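Local coordinates for protein transcription factor cep-1 (Caenorhabditis elegans, PDB 1T4W) that activates transcription by binding the p53 DNA consensus sequence through this zinc-binding domain, promoting apoptosis under cellular and genotoxic stress and ensuring proper meiotic chromosome segregation, at residues R59-K64 and G117-L122; S80-C85 and D98-I103; I135-Q140 and K173-V178. One frame throughout, in Å; residues are numbered along the deposited sequence.

Contact 1. Residues R59-K64 and G117-L122; sequences RIRFVK and GSTFTL
Ile60 and Phe120 form the antiparallel hydrogen-bonded pair that joins neighbouring strands 57-65 and 119-123 in the larger sheet of this p53-like beta-sandwich. Ile60 N gives a hydrogen bond to Phe120 O at 2.8 Å, and Phe120 N returns one to Ile60 O at 3.1 Å. On the inward face of the pair, Ile60 CD1 lies 4.0 Å from Leu122 CG; Phe101 and Phe133 of the second sheet close over this apolar patch.

The other face carries Arg59, Thr119, Thr121 and Arg61. Thr119 works with both branches: CG2, set anti to the backbone N by a chi1 of -57°, lies 3.6 Å from Arg59 CB, while OG1 comes 3.4 Å from Arg61 CG. Arg59 runs beside Thr121 in the same direction, then bends at chi3, and its NE forms a salt bridge with Asp160. The Arg61 guanidinium has Val63 CG1 over one face and Ser118 O near its plane at an edge; a water links Arg61 NE and Phe62 N to Ser118 O, and Asp81 takes NH1 in a salt bridge. Water bridges Arg59 NH1 to Thr119 OG1. That hydroxyl spends its own proton on Gly117 O, 2.8 Å from Thr119 OG1, approaching from above the carbonyl plane.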
loop_
_atom_site.group_PDB
_atom_site.type_symbol
_atom_site.label_atom_id
_atom_site.label_comp_id
_atom_site.label_asym_id
_atom_site.label_seq_id
_atom_site.Cartn_x
_atom_site.Cartn_y
_atom_site.Cartn_z
ATOM N N ARG A 59 -8.685 5.897 2.520
ATOM C CA ARG A 59 -7.558 5.968 3.438
ATOM C C ARG A 59 -6.486 4.993 2.959
ATOM O O ARG A 59 -6.791 3.874 2.534
ATOM C CB ARG A 59 -7.997 5.625 4.870
ATOM C CG ARG A 59 -8.696 6.773 5.597
ATOM C CD ARG A 59 -9.148 6.372 7.030
ATOM N NE ARG A 59 -10.198 5.342 7.037
ATOM C CZ ARG A 59 -10.027 4.085 7.445
ATOM N NH1 ARG A 59 -8.841 3.673 7.875
ATOM N NH2 ARG A 59 -11.055 3.243 7.471
ATOM N N ILE A 60 -5.233 5.426 3.031
ATOM C CA ILE A 60 -4.096 4.617 2.596
ATOM C C ILE A 60 -3.122 4.463 3.772
ATOM O O ILE A 60 -2.674 5.452 4.340
ATOM C CB ILE A 60 -3.346 5.298 1.435
ATOM C CG1 ILE A 60 -4.313 5.566 0.276
ATOM C CG2 ILE A 60 -2.181 4.406 0.977
ATOM C CD1 ILE A 60 -3.829 6.650 -0.673
ATOM N N ARG A 61 -2.811 3.221 4.119
ATOM C CA ARG A 61 -1.907 2.919 5.220
ATOM C C ARG A 61 -0.807 1.964 4.782
ATOM O O ARG A 61 -0.944 1.229 3.799
ATOM C CB ARG A 61 -2.666 2.258 6.377
ATOM C CG ARG A 61 -3.673 3.156 7.131
ATOM C CD ARG A 61 -4.037 2.468 8.480
ATOM N NE ARG A 61 -2.880 2.457 9.370
ATOM C CZ ARG A 61 -2.748 1.694 10.447
ATOM N NH1 ARG A 61 -1.644 1.785 11.178
ATOM N NH2 ARG A 61 -3.705 0.830 10.788
ATOM N N PHE A 62 0.289 1.975 5.528
ATOM C CA PHE A 62 1.386 1.082 5.241
ATOM C C PHE A 62 1.792 0.533 6.606
ATOM O O PHE A 62 2.414 1.219 7.437
ATOM C CB PHE A 62 2.523 1.816 4.526
ATOM C CG PHE A 62 3.593 0.889 3.997
ATOM C CD1 PHE A 62 3.260 -0.134 3.098
ATOM C CD2 PHE A 62 4.928 1.035 4.399
ATOM C CE1 PHE A 62 4.228 -1.005 2.600
ATOM C CE2 PHE A 62 5.922 0.172 3.911
ATOM C CZ PHE A 62 5.576 -0.854 3.006
ATOM N N VAL A 63 1.410 -0.722 6.822
ATOM C CA VAL A 63 1.610 -1.402 8.096
ATOM C C VAL A 63 2.418 -2.695 8.027
ATOM O O VAL A 63 2.732 -3.205 6.941
ATOM C CB VAL A 63 0.229 -1.746 8.721
ATOM C CG1 VAL A 63 -0.677 -0.519 8.659
ATOM C CG2 VAL A 63 -0.431 -2.933 7.978
ATOM N N LYS A 64 2.747 -3.223 9.202
ATOM C CA LYS A 64 3.487 -4.479 9.292
ATOM C C LYS A 64 2.682 -5.467 10.117
ATOM O O LYS A 64 1.895 -5.073 10.973
ATOM C CB LYS A 64 4.872 -4.267 9.924
ATOM C CG LYS A 64 4.871 -3.862 11.382
ATOM C CD LYS A 64 6.282 -3.470 11.810
ATOM C CE LYS A 64 6.342 -3.013 13.258
ATOM N NZ LYS A 64 5.447 -1.858 13.526
ATOM N N GLY A 117 -2.604 6.259 13.155
ATOM C CA GLY A 117 -1.613 5.575 12.350
ATOM C C GLY A 117 -1.412 6.420 11.104
ATOM O O GLY A 117 -2.347 7.088 10.638
ATOM N N SER A 118 -0.195 6.403 10.569
ATOM C CA SER A 118 0.157 7.168 9.370
ATOM C C SER A 118 -0.848 6.859 8.234
ATOM O O SER A 118 -0.885 5.760 7.689
ATOM C CB SER A 118 1.586 6.817 8.952
ATOM O OG SER A 118 2.053 7.683 7.935
ATOM N N THR A 119 -1.658 7.842 7.877
ATOM C CA THR A 119 -2.691 7.645 6.875
ATOM C C THR A 119 -2.859 8.820 5.924
ATOM O O THR A 119 -2.931 9.966 6.363
ATOM C CB THR A 119 -4.074 7.435 7.558
ATOM O OG1 THR A 119 -4.006 6.323 8.455
ATOM C CG2 THR A 119 -5.180 7.203 6.510
ATOM N N PHE A 120 -2.928 8.533 4.627
ATOM C CA PHE A 120 -3.189 9.576 3.649
ATOM C C PHE A 120 -4.650 9.352 3.292
ATOM O O PHE A 120 -5.060 8.224 2.989
ATOM C CB PHE A 120 -2.315 9.435 2.400
ATOM C CG PHE A 120 -0.912 9.978 2.574
ATOM C CD1 PHE A 120 0.090 9.200 3.153
ATOM C CD2 PHE A 120 -0.615 11.282 2.209
ATOM C CE1 PHE A 120 1.376 9.727 3.373
ATOM C CE2 PHE A 120 0.665 11.822 2.425
ATOM C CZ PHE A 120 1.658 11.036 3.012
ATOM N N THR A 121 -5.444 10.410 3.380
ATOM C CA THR A 121 -6.858 10.328 3.042
ATOM C C THR A 121 -7.166 11.083 1.774
ATOM O O THR A 121 -6.982 12.312 1.686
ATOM C CB THR A 121 -7.751 10.884 4.166
ATOM O OG1 THR A 121 -7.546 10.118 5.358
ATOM C CG2 THR A 121 -9.234 10.790 3.774
ATOM N N LEU A 122 -7.655 10.355 0.784
ATOM C CA LEU A 122 -8.012 10.970 -0.478
ATOM C C LEU A 122 -9.446 11.453 -0.373
ATOM O O LEU A 122 -10.326 10.687 0.023
ATOM C CB LEU A 122 -7.938 9.955 -1.621
ATOM C CG LEU A 122 -6.622 9.231 -1.859
ATOM C CD1 LEU A 122 -6.716 8.458 -3.184
ATOM C CD2 LEU A 122 -5.493 10.217 -1.900
HETATM O O HOH W 1 -6.522 5.172 9.296
HETATM O O HOH W 2 -0.122 3.308 8.024
#

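Contact 2. Residues S80-C85 and D98-I103; sequences SDVMKC and DSFFYI. With ZN (zinc ion), chain B.
Lys84 reaches across from the loop before helix 86-90 and lies along the backbone of residues 98-99, its CB 3.6 Å from Asp98 O. A chi1 of -159° sends CG away from the backbone N, and the chain then runs fully extended. Lys84 CG passes Ser99 O; Lys84 CD comes to 3.2 Å of that oxygen; CE continues past it toward the Tyr102 hydroxyl. At the tip, Lys84 NZ donates to Ser99 O over 2.9 Å, tilted 29° from the carbonyl plane, and stands 2.8 Å from Tyr102 OH, near the plane of that ring at its edge. Lys84 NZ is also hydrogen-bonded to Phe97 O and forms a salt bridge with Glu92, neighbours that would be expected to favour the charged ammonium. Tyr102 OH is itself hydrogen-bonded to Pro96 O.

At the root of the lysine, water ties Lys84 N to Asp98 O. Here the Phe100 ring fits against the loop: Val82 CG1 sits over one face in a CH-pi contact, 3.7 Å from the ring centroid, while Met83 C and Lys84 N border the ring's edge. Next after Lys84 in the chain, Cys85 is the N-cap residue of helix 86-90, and Cys85 SG binds zinc at 2.4 Å. With His88, Cys139 and Cys143 it makes the three-cysteine, one-histidine zinc site characteristic of p53-family DNA-binding domains.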
loop_
_atom_site.group_PDB
_atom_site.type_symbol
_atom_site.label_atom_id
_atom_site.label_comp_id
_atom_site.label_asym_id
_atom_site.label_seq_id
_atom_site.Cartn_x
_atom_site.Cartn_y
_atom_site.Cartn_z
ATOM N N SER A 80 0.212 -0.234 14.198
ATOM C CA SER A 80 1.003 -1.132 13.353
ATOM C C SER A 80 1.815 -0.510 12.220
ATOM O O SER A 80 2.306 -1.228 11.352
ATOM C CB SER A 80 0.088 -2.206 12.766
ATOM O OG SER A 80 -0.801 -1.601 11.844
ATOM N N ASP A 81 1.967 0.806 12.200
ATOM C CA ASP A 81 2.728 1.406 11.106
ATOM C C ASP A 81 4.127 0.855 10.921
ATOM O O ASP A 81 4.781 0.456 11.890
ATOM C CB ASP A 81 2.879 2.912 11.297
ATOM C CG ASP A 81 1.579 3.643 11.172
ATOM O OD1 ASP A 81 0.610 3.044 10.661
ATOM O OD2 ASP A 81 1.530 4.813 11.578
ATOM N N VAL A 82 4.588 0.841 9.669
ATOM C CA VAL A 82 5.966 0.453 9.395
ATOM C C VAL A 82 6.662 1.757 9.781
ATOM O O VAL A 82 6.231 2.834 9.346
ATOM C CB VAL A 82 6.222 0.189 7.911
ATOM C CG1 VAL A 82 7.698 -0.118 7.695
ATOM C CG2 VAL A 82 5.362 -0.959 7.443
ATOM N N MET A 83 7.705 1.670 10.603
ATOM C CA MET A 83 8.395 2.863 11.096
ATOM C C MET A 83 9.658 3.196 10.331
ATOM O O MET A 83 10.520 2.345 10.127
ATOM C CB MET A 83 8.750 2.687 12.573
ATOM C CG MET A 83 7.570 2.327 13.467
ATOM S SD MET A 83 6.220 3.530 13.361
ATOM C CE MET A 83 6.943 4.981 14.125
ATOM N N LYS A 84 9.760 4.454 9.938
ATOM C CA LYS A 84 10.902 4.962 9.182
ATOM C C LYS A 84 12.139 4.930 10.095
ATOM O O LYS A 84 12.015 5.192 11.285
ATOM C CB LYS A 84 10.572 6.390 8.774
ATOM C CG LYS A 84 11.338 6.930 7.606
ATOM C CD LYS A 84 10.788 8.298 7.276
ATOM C CE LYS A 84 11.403 8.870 6.043
ATOM N NZ LYS A 84 10.582 10.051 5.675
ATOM N N CYS A 85 13.321 4.606 9.571
ATOM C CA CYS A 85 14.499 4.590 10.438
ATOM C C CYS A 85 14.935 6.008 10.784
ATOM O O CYS A 85 14.510 6.993 10.155
ATOM C CB CYS A 85 15.671 3.827 9.805
ATOM S SG CYS A 85 16.520 4.691 8.469
ATOM N N ASP A 98 8.653 12.118 9.121
ATOM C CA ASP A 98 8.747 10.776 9.678
ATOM C C ASP A 98 7.843 9.738 9.008
ATOM O O ASP A 98 7.801 8.590 9.457
ATOM C CB ASP A 98 8.472 10.820 11.182
ATOM C CG ASP A 98 7.114 11.382 11.495
ATOM O OD1 ASP A 98 6.472 11.889 10.556
ATOM O OD2 ASP A 98 6.686 11.324 12.664
ATOM N N SER A 99 7.115 10.114 7.947
ATOM C CA SER A 99 6.255 9.119 7.299
ATOM C C SER A 99 7.124 8.184 6.457
ATOM O O SER A 99 8.039 8.625 5.758
ATOM C CB SER A 99 5.218 9.783 6.399
ATOM O OG SER A 99 4.322 8.810 5.890
ATOM N N PHE A 100 6.846 6.892 6.537
ATOM C CA PHE A 100 7.608 5.911 5.779
ATOM C C PHE A 100 7.346 6.082 4.267
ATOM O O PHE A 100 8.236 5.861 3.425
ATOM C CB PHE A 100 7.207 4.500 6.234
ATOM C CG PHE A 100 8.206 3.426 5.858
ATOM C CD1 PHE A 100 8.286 2.947 4.547
ATOM C CD2 PHE A 100 9.101 2.931 6.808
ATOM C CE1 PHE A 100 9.256 1.981 4.179
ATOM C CE2 PHE A 100 10.075 1.973 6.455
ATOM C CZ PHE A 100 10.147 1.504 5.140
ATOM N N PHE A 101 6.133 6.511 3.933
ATOM C CA PHE A 101 5.733 6.652 2.535
ATOM C C PHE A 101 5.010 7.953 2.226
ATOM O O PHE A 101 4.493 8.612 3.119
ATOM C CB PHE A 101 4.823 5.480 2.140
ATOM C CG PHE A 101 3.467 5.511 2.802
ATOM C CD1 PHE A 101 3.340 5.303 4.166
ATOM C CD2 PHE A 101 2.315 5.773 2.056
ATOM C CE1 PHE A 101 2.085 5.355 4.797
ATOM C CE2 PHE A 101 1.057 5.824 2.663
ATOM C CZ PHE A 101 0.940 5.612 4.040
ATOM N N TYR A 102 4.956 8.298 0.944
ATOM C CA TYR A 102 4.276 9.510 0.492
ATOM C C TYR A 102 3.449 9.229 -0.767
ATOM O O TYR A 102 3.645 8.219 -1.456
ATOM C CB TYR A 102 5.291 10.624 0.203
ATOM C CG TYR A 102 6.194 10.931 1.379
ATOM C CD1 TYR A 102 7.376 10.207 1.594
ATOM C CD2 TYR A 102 5.833 11.901 2.322
ATOM C CE1 TYR A 102 8.170 10.442 2.723
ATOM C CE2 TYR A 102 6.609 12.136 3.443
ATOM C CZ TYR A 102 7.774 11.401 3.643
ATOM O OH TYR A 102 8.493 11.608 4.790
ATOM N N ILE A 103 2.526 10.138 -1.054
ATOM C CA ILE A 103 1.636 10.028 -2.197
ATOM C C ILE A 103 1.941 11.177 -3.159
ATOM O O ILE A 103 1.951 12.346 -2.763
ATOM C CB ILE A 103 0.157 10.109 -1.710
ATOM C CG1 ILE A 103 -0.093 9.014 -0.663
ATOM C CG2 ILE A 103 -0.815 9.991 -2.890
ATOM C CD1 ILE A 103 0.131 7.593 -1.164
HETATM ZN ZN ZN B . 15.707 3.824 6.394
HETATM O O HOH W 3 7.814 6.291 10.812
#

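Contact 3. Residues I135-Q140 and K173-V178; sequences IIFMCQ and KQVRIV. With ZN (zinc ion), chain B.
In Ile177 a chi1 of -59° points CG1 toward Phe137 and CG2 toward residues 139-140, and an unusual chi2 of 131° sets CD1 beside the ring. Phe137 has a matching chi1, and the two side chains cross at about a right angle. Ile177 CD1 comes 3.9 Å from Phe137 CG, lying oblique to the ring, with CG1 close behind at the root of the phenylalanine. Farther out, Phe137 CZ touches Val175 CG1 at 4.2 Å, so one ring spans two inward-pointing residues of strand 166-177.

The second branch of the isoleucine works at the end of the strand. Ile177 CG2 packs 3.5 Å from Gln140 CB and equally close to Cys139 O. Cys139 SG, anti to its backbone N, points the other way and binds the metal at 2.4 Å, alongside Cys85, His88 and Cys143. An alanine in place of Ile177 is likely to open a gap beside the Phe137 ring and leave Cys139 O and Gln140 CB without the CG2 methyl packed against them.

No direct hydrogen bond links the two segments. Two waters bridge them instead, beside Gln140: one donates to Gln140 OE1 and Val178 O, each at 2.8 Å, and the other donates to Ile177 O, with a weak bond to Gln140 OE1.

Phe62, from strand 57-65, meets Phe137 with ring planes at about 50°, continuing the hydrophobic interior. This is consistent with a contact held by apolar fit, with water bridging polar atoms where 135-140 runs on to the zinc site.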
loop_
_atom_site.group_PDB
_atom_site.type_symbol
_atom_site.label_atom_id
_atom_site.label_comp_id
_atom_site.label_asym_id
_atom_site.label_seq_id
_atom_site.Cartn_x
_atom_site.Cartn_y
_atom_site.Cartn_z
ATOM N N ILE A 135 2.832 5.958 -5.227
ATOM C CA ILE A 135 3.256 5.902 -3.843
ATOM C C ILE A 135 4.779 5.770 -3.909
ATOM O O ILE A 135 5.318 5.147 -4.834
ATOM C CB ILE A 135 2.653 4.708 -3.091
ATOM C CG1 ILE A 135 3.158 4.708 -1.649
ATOM C CG2 ILE A 135 2.995 3.421 -3.808
ATOM C CD1 ILE A 135 2.339 3.829 -0.701
ATOM N N ILE A 136 5.485 6.384 -2.963
ATOM C CA ILE A 136 6.939 6.290 -2.965
ATOM C C ILE A 136 7.411 6.001 -1.535
ATOM O O ILE A 136 6.932 6.622 -0.583
ATOM C CB ILE A 136 7.570 7.596 -3.559
ATOM C CG1 ILE A 136 9.093 7.473 -3.577
ATOM C CG2 ILE A 136 7.168 8.829 -2.723
ATOM C CD1 ILE A 136 9.778 8.688 -4.174
ATOM N N PHE A 137 8.301 5.020 -1.386
ATOM C CA PHE A 137 8.812 4.606 -0.067
ATOM C C PHE A 137 10.166 5.255 0.187
ATOM O O PHE A 137 11.065 5.195 -0.653
ATOM C CB PHE A 137 8.901 3.079 -0.016
ATOM C CG PHE A 137 7.582 2.410 -0.251
ATOM C CD1 PHE A 137 6.657 2.281 0.791
ATOM C CD2 PHE A 137 7.222 1.988 -1.520
ATOM C CE1 PHE A 137 5.372 1.740 0.566
ATOM C CE2 PHE A 137 5.938 1.442 -1.767
ATOM C CZ PHE A 137 5.012 1.321 -0.720
ATOM N N MET A 138 10.298 5.895 1.346
ATOM C CA MET A 138 11.519 6.607 1.666
ATOM C C MET A 138 12.385 5.964 2.746
ATOM O O MET A 138 13.137 6.637 3.443
ATOM C CB MET A 138 11.188 8.060 2.014
ATOM C CG MET A 138 10.605 8.842 0.823
ATOM S SD MET A 138 11.658 8.780 -0.669
ATOM C CE MET A 138 13.002 9.837 -0.141
ATOM N N CYS A 139 12.269 4.651 2.878
ATOM C CA CYS A 139 13.087 3.904 3.823
ATOM C C CYS A 139 12.990 2.499 3.260
ATOM O O CYS A 139 12.193 2.239 2.350
ATOM C CB CYS A 139 12.527 4.033 5.248
ATOM S SG CYS A 139 13.444 3.183 6.554
ATOM N N GLN A 140 13.799 1.582 3.747
ATOM C CA GLN A 140 13.722 0.258 3.171
ATOM C C GLN A 140 13.961 -0.870 4.152
ATOM O O GLN A 140 14.352 -0.653 5.302
ATOM C CB GLN A 140 14.701 0.187 2.011
ATOM C CG GLN A 140 16.142 0.295 2.420
ATOM C CD GLN A 140 17.026 0.525 1.228
ATOM O OE1 GLN A 140 16.802 -0.048 0.167
ATOM N NE2 GLN A 140 18.042 1.359 1.392
ATOM N N LYS A 173 -0.835 -7.766 -0.186
ATOM C CA LYS A 173 -0.445 -8.666 0.891
ATOM C C LYS A 173 0.991 -8.534 1.355
ATOM O O LYS A 173 1.277 -8.556 2.554
ATOM C CB LYS A 173 -0.777 -10.098 0.450
ATOM C CG LYS A 173 -0.690 -11.157 1.535
ATOM C CD LYS A 173 0.580 -11.919 1.391
ATOM C CE LYS A 173 0.654 -13.120 2.349
ATOM N NZ LYS A 173 1.942 -13.849 2.116
ATOM N N GLN A 174 1.917 -8.412 0.419
ATOM C CA GLN A 174 3.298 -8.229 0.820
ATOM C C GLN A 174 4.008 -7.240 -0.077
ATOM O O GLN A 174 3.982 -7.360 -1.301
ATOM C CB GLN A 174 4.093 -9.554 0.818
ATOM C CG GLN A 174 5.603 -9.330 0.987
ATOM C CD GLN A 174 6.399 -10.611 0.836
ATOM O OE1 GLN A 174 6.277 -11.490 1.668
ATOM N NE2 GLN A 174 7.201 -10.730 -0.241
ATOM N N VAL A 175 4.644 -6.268 0.564
ATOM C CA VAL A 175 5.424 -5.267 -0.117
ATOM C C VAL A 175 6.851 -5.367 0.425
ATOM O O VAL A 175 7.080 -5.386 1.651
ATOM C CB VAL A 175 4.879 -3.847 0.160
ATOM C CG1 VAL A 175 5.846 -2.810 -0.389
ATOM C CG2 VAL A 175 3.506 -3.676 -0.477
ATOM N N ARG A 176 7.819 -5.464 -0.474
ATOM C CA ARG A 176 9.203 -5.507 -0.029
ATOM C C ARG A 176 9.968 -4.390 -0.713
ATOM O O ARG A 176 9.847 -4.205 -1.917
ATOM C CB ARG A 176 9.846 -6.869 -0.335
ATOM C CG ARG A 176 9.394 -7.975 0.594
ATOM C CD ARG A 176 10.257 -9.229 0.403
ATOM N NE ARG A 176 11.618 -9.000 0.880
ATOM C CZ ARG A 176 12.679 -9.682 0.475
ATOM N NH1 ARG A 176 12.547 -10.645 -0.427
ATOM N NH2 ARG A 176 13.870 -9.407 0.980
ATOM N N ILE A 177 10.731 -3.633 0.068
ATOM C CA ILE A 177 11.516 -2.529 -0.459
ATOM C C ILE A 177 12.958 -3.028 -0.383
ATOM O O ILE A 177 13.569 -3.078 0.687
ATOM C CB ILE A 177 11.276 -1.255 0.377
ATOM C CG1 ILE A 177 9.779 -0.897 0.345
ATOM C CG2 ILE A 177 12.062 -0.092 -0.221
ATOM C CD1 ILE A 177 9.186 -0.626 1.691
ATOM N N VAL A 178 13.475 -3.409 -1.542
ATOM C CA VAL A 178 14.788 -4.027 -1.668
ATOM C C VAL A 178 15.661 -3.360 -2.718
ATOM O O VAL A 178 15.217 -2.469 -3.421
ATOM C CB VAL A 178 14.601 -5.487 -2.081
ATOM C CG1 VAL A 178 13.767 -6.215 -1.055
ATOM C CG2 VAL A 178 13.885 -5.535 -3.454
HETATM ZN ZN ZN B . 15.707 3.824 6.394
HETATM O O HOH W 4 16.291 -2.871 1.691
HETATM O O HOH W 5 15.575 0.098 -2.327
#

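Contacts 1 and 3 have no exposed residue among those that touch; contact 2 is buried too, but exposed Met83 and Asp98 lie at its border. Their cement differs: contact 1 joins neighbours within one sheet by backbone hydrogen bonds, contact 2 fixes a loop with a lysine tip and an aromatic face, and contact 3 packs across the two sheets with apolar side chains and water. Contacts 2 and 3 share the smaller sheet, where a probable hydrogen bond runs from Met138 N to Phe100 O, and each supplies one cysteine to the same zinc ion. Contact 1 meets contact 2 where Ser118 N probably bonds Asp81 OD2, and contact 3 where Phe62 touches Val175 and Ile177.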